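Side-chain contacts in 433aa long hypothetical phosphoribosylglycinamide formyl transferase (Pyrococcus horikoshii, PDB 2DWC), which is of unconfirmed function but probably belongs to the PurT-type ATP-grasp proteins and binds adenosine-5'-diphosphate: residues 300-303 with 304-308; 310-313 with 314-317. All coordinates share one frame; numbering follows the deposited sequence.

Contact 1 of 2, residues 300-303 with 304-308; sequences GMVT and LASHP
T303 and H307 sit one helical turn apart, and their side chains run side by side in the same direction. The methyl CG2 of T303 lies over one face of the H307 ring. It is 3.7 Å from the ring centroid and 10° off the ring normal, a CH-pi contact. The T303 side chain divides its two branches between two tasks. CG2 stands anti to the carbonyl carbon and reaches the imidazole. OG1 takes the place between N and C (chi1 64°) and donates to G300 O at 2.7 Å, nearly in line with that carbonyl. G300 O also accepts from T303 N, so one residue grips it twice. The H307 ring is held from outside as well: ND1 bonds to F311 O, and F337 meets the ring at about 45°.

S306 OG passes 3.3 Å from T303 CA, while its hydroxyl bonds to Q247. On another side of the turn, the L304 side chain leans back over the M301 carbonyl, with CD1 4.2 Å from M301 CB. V302 and A305 turn to strand 343-349, where both touch A343.

The backbone passes from the 3-10 turn at 300-301 to the short helix 303-306. L304 N bonds to M301 O at 2.9 Å. V302 O takes two donors, A305 N and S306 N. H307 N then closes on T303 O at 3.2 Å, and H307 is the first residue to leave helical angles. A water lies 3.0 Å from both T303 O and P308 O and can bridge them. Bonds from i+3 give way to bonds from i+4, as in a 3-10 turn running into a short alpha-helix, here packed on the mixed sheet, against strands 241-247, 343-349 and 386-393.

Contact 2 of 2, residues 310-313 with 314-317; sequences GFSE and FALH
F314 follows the N-cap residue S312 by two places, and its backbone N makes a weak bond to S312 OG at 3.1 Å. This is the N-terminal cap of helix 313-322. The F314 ring lies beneath the E313 side chain. E313 CG stands 3.7 Å from the ring centroid, 8° off the normal, in a CH-pi contact. With E313 CG between its own N and C (chi1 56°), the extended chain carries the carboxylate past the ring at 52° to its plane. E313 OE2 bonds to H297 N. Helix 29-40 also packs on F314.

A315 N makes the second weak capping bond, 3.3 Å to S312 OG. A315 CB points back to the loop and rests 3.2 Å from G310 O.

L316 N donates to S312 O at 2.9 Å. The L316 side chain meets F311 at about a right angle. Its CD2 lies in the plane of the F311 ring, at the edge, 3.8 Å from F311 CD2. A371 of the second subunit also packs on F311.

H317 ND1 accepts from I275 N, and H317 N bonds to E313 O at 2.9 Å.

Along the chain, strand 286-293 is followed by contact 1, which covers the 3-10 turn and helix 303-306. Contact 2 opens two residues later and starts helix 313-322. The two lie in series, neither enclosing nor crossing the other, with centres about 8 Å apart. They meet directly: T303 OG1 probably bonds to E313 N at 2.8 Å, and E313 OE1 packs against G300 and M301. The two helix starts thus meet through T303 and E313. Contact 1 faces strands 241-247, 343-349 and 386-393, whereas contact 2 faces helix 29-40 and strand 274-283. Both also touch the second subunit.

Contact 1 of 2, residues 300-303 with 304-308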
loop_
_atom_site.group_PDB
_atom_site.type_symbol
_atom_site.label_atom_id
_atom_site.label_comp_id
_atom_site.label_asym_id
_atom_site.label_seq_id
_atom_site.Cartn_x
_atom_site.Cartn_y
_atom_site.Cartn_z
ATOM N N GLY B 300 5.747 14.659 -2.831
ATOM C CA GLY B 300 4.515 13.952 -3.155
ATOM C C GLY B 300 4.243 12.728 -2.301
ATOM O O GLY B 300 3.191 12.129 -2.446
ATOM N N MET B 301 5.159 12.351 -1.405
ATOM C CA MET B 301 4.873 11.194 -0.542
ATOM C C MET B 301 3.655 11.457 0.322
ATOM O O MET B 301 3.021 10.534 0.786
ATOM C CB MET B 301 6.086 10.801 0.323
ATOM C CG MET B 301 7.110 9.950 -0.483
ATOM S SD MET B 301 8.430 9.327 0.613
ATOM C CE MET B 301 9.558 10.712 0.655
ATOM N N VAL B 302 3.306 12.723 0.524
ATOM C CA VAL B 302 2.080 12.994 1.297
ATOM C C VAL B 302 0.847 12.292 0.682
ATOM O O VAL B 302 -0.081 11.884 1.404
ATOM C CB VAL B 302 1.836 14.512 1.396
ATOM C CG1 VAL B 302 1.580 15.124 0.020
ATOM C CG2 VAL B 302 0.618 14.767 2.328
ATOM N N THR B 303 0.854 12.085 -0.642
ATOM C CA THR B 303 -0.283 11.441 -1.294
ATOM C C THR B 303 -0.489 9.965 -0.915
ATOM O O THR B 303 -1.528 9.377 -1.218
ATOM C CB THR B 303 -0.247 11.594 -2.826
ATOM O OG1 THR B 303 0.903 10.920 -3.350
ATOM C CG2 THR B 303 -0.213 13.103 -3.200
ATOM N N LEU B 304 0.491 9.391 -0.202
ATOM C CA LEU B 304 0.340 8.036 0.334
ATOM C C LEU B 304 -0.803 8.105 1.362
ATOM O O LEU B 304 -1.437 7.098 1.675
ATOM C CB LEU B 304 1.625 7.642 1.065
ATOM C CG LEU B 304 2.772 7.404 0.085
ATOM C CD1 LEU B 304 4.074 7.133 0.891
ATOM C CD2 LEU B 304 2.447 6.179 -0.812
ATOM N N ALA B 305 -1.060 9.295 1.909
ATOM C CA ALA B 305 -2.166 9.376 2.872
ATOM C C ALA B 305 -3.314 10.295 2.427
ATOM O O ALA B 305 -4.474 10.051 2.775
ATOM C CB ALA B 305 -1.646 9.831 4.258
ATOM N N SER B 306 -2.990 11.354 1.691
ATOM C CA SER B 306 -4.037 12.312 1.271
ATOM C C SER B 306 -4.816 11.880 0.051
ATOM O O SER B 306 -5.897 12.387 -0.191
ATOM C CB SER B 306 -3.410 13.684 1.042
ATOM O OG SER B 306 -2.403 13.570 0.059
ATOM N N HIS B 307 -4.268 10.973 -0.765
ATOM C CA HIS B 307 -5.041 10.444 -1.875
ATOM C C HIS B 307 -5.634 9.102 -1.469
ATOM O O HIS B 307 -5.115 8.449 -0.554
ATOM C CB HIS B 307 -4.169 10.238 -3.119
ATOM C CG HIS B 307 -3.912 11.505 -3.882
ATOM N ND1 HIS B 307 -3.291 11.512 -5.109
ATOM C CD2 HIS B 307 -4.132 12.807 -3.560
ATOM C CE1 HIS B 307 -3.133 12.765 -5.513
ATOM N NE2 HIS B 307 -3.635 13.571 -4.593
ATOM N N PRO B 308 -6.692 8.650 -2.167
ATOM C CA PRO B 308 -7.320 7.361 -1.844
ATOM C C PRO B 308 -6.426 6.169 -2.230
ATOM O O PRO B 308 -5.451 6.327 -2.940
ATOM C CB PRO B 308 -8.655 7.419 -2.598
ATOM C CG PRO B 308 -8.447 8.393 -3.709
ATOM C CD PRO B 308 -7.425 9.393 -3.220
HETATM O O HOH W 1 -2.695 6.622 -1.672
#

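Contact 2 of 2, residues 310-313 with 314-317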
loop_
_atom_site.group_PDB
_atom_site.type_symbol
_atom_site.label_atom_id
_atom_site.label_comp_id
_atom_site.label_asym_id
_atom_site.label_seq_id
_atom_site.Cartn_x
_atom_site.Cartn_y
_atom_site.Cartn_z
ATOM N N GLY B 310 -4.582 3.197 -3.967
ATOM C CA GLY B 310 -4.329 2.956 -5.382
ATOM C C GLY B 310 -4.219 4.254 -6.171
ATOM O O GLY B 310 -4.231 4.214 -7.401
ATOM N N PHE B 311 -4.127 5.401 -5.477
ATOM C CA PHE B 311 -4.037 6.677 -6.190
ATOM C C PHE B 311 -2.970 7.662 -5.686
ATOM O O PHE B 311 -3.058 8.852 -5.955
ATOM C CB PHE B 311 -5.423 7.341 -6.235
ATOM C CG PHE B 311 -6.356 6.684 -7.208
ATOM C CD1 PHE B 311 -7.427 5.901 -6.770
ATOM C CD2 PHE B 311 -6.143 6.827 -8.589
ATOM C CE1 PHE B 311 -8.281 5.276 -7.703
ATOM C CE2 PHE B 311 -6.984 6.209 -9.524
ATOM C CZ PHE B 311 -8.050 5.435 -9.079
ATOM N N SER B 312 -1.970 7.178 -4.935
ATOM C CA SER B 312 -0.875 8.080 -4.541
ATOM C C SER B 312 -0.164 8.484 -5.835
ATOM O O SER B 312 -0.447 7.938 -6.904
ATOM C CB SER B 312 0.179 7.323 -3.689
ATOM O OG SER B 312 0.826 6.365 -4.550
ATOM N N GLU B 313 0.785 9.415 -5.739
ATOM C CA GLU B 313 1.491 9.827 -6.947
ATOM C C GLU B 313 2.181 8.625 -7.603
ATOM O O GLU B 313 2.414 8.631 -8.804
ATOM C CB GLU B 313 2.554 10.939 -6.663
ATOM C CG GLU B 313 3.602 10.549 -5.598
ATOM C CD GLU B 313 4.839 11.465 -5.633
ATOM O OE1 GLU B 313 5.659 11.363 -4.683
ATOM O OE2 GLU B 313 4.995 12.243 -6.614
ATOM N N PHE B 314 2.555 7.623 -6.799
ATOM C CA PHE B 314 3.249 6.450 -7.363
ATOM C C PHE B 314 2.344 5.588 -8.207
ATOM O O PHE B 314 2.759 5.097 -9.279
ATOM C CB PHE B 314 3.862 5.668 -6.188
ATOM C CG PHE B 314 4.656 6.553 -5.299
ATOM C CD1 PHE B 314 5.815 7.155 -5.764
ATOM C CD2 PHE B 314 4.182 6.868 -4.011
ATOM C CE1 PHE B 314 6.516 8.080 -4.978
ATOM C CE2 PHE B 314 4.868 7.780 -3.208
ATOM C CZ PHE B 314 6.041 8.399 -3.692
ATOM N N ALA B 315 1.115 5.388 -7.727
ATOM C CA ALA B 315 0.136 4.618 -8.442
ATOM C C ALA B 315 -0.365 5.441 -9.648
ATOM O O ALA B 315 -0.673 4.859 -10.685
ATOM C CB ALA B 315 -1.065 4.268 -7.509
ATOM N N LEU B 316 -0.421 6.767 -9.506
ATOM C CA LEU B 316 -0.874 7.607 -10.650
ATOM C C LEU B 316 0.179 7.481 -11.749
ATOM O O LEU B 316 -0.152 7.339 -12.915
ATOM C CB LEU B 316 -0.996 9.072 -10.253
ATOM C CG LEU B 316 -2.221 9.333 -9.364
ATOM C CD1 LEU B 316 -2.156 10.743 -8.781
ATOM C CD2 LEU B 316 -3.522 9.137 -10.196
ATOM N N HIS B 317 1.446 7.538 -11.360
ATOM C CA HIS B 317 2.529 7.409 -12.342
ATOM C C HIS B 317 2.464 6.049 -13.014
ATOM O O HIS B 317 2.555 5.942 -14.229
ATOM C CB HIS B 317 3.891 7.537 -11.626
ATOM C CG HIS B 317 5.060 7.749 -12.535
ATOM N ND1 HIS B 317 5.104 8.743 -13.491
ATOM C CD2 HIS B 317 6.264 7.128 -12.577
ATOM C CE1 HIS B 317 6.292 8.740 -14.072
ATOM N NE2 HIS B 317 7.020 7.768 -13.537
#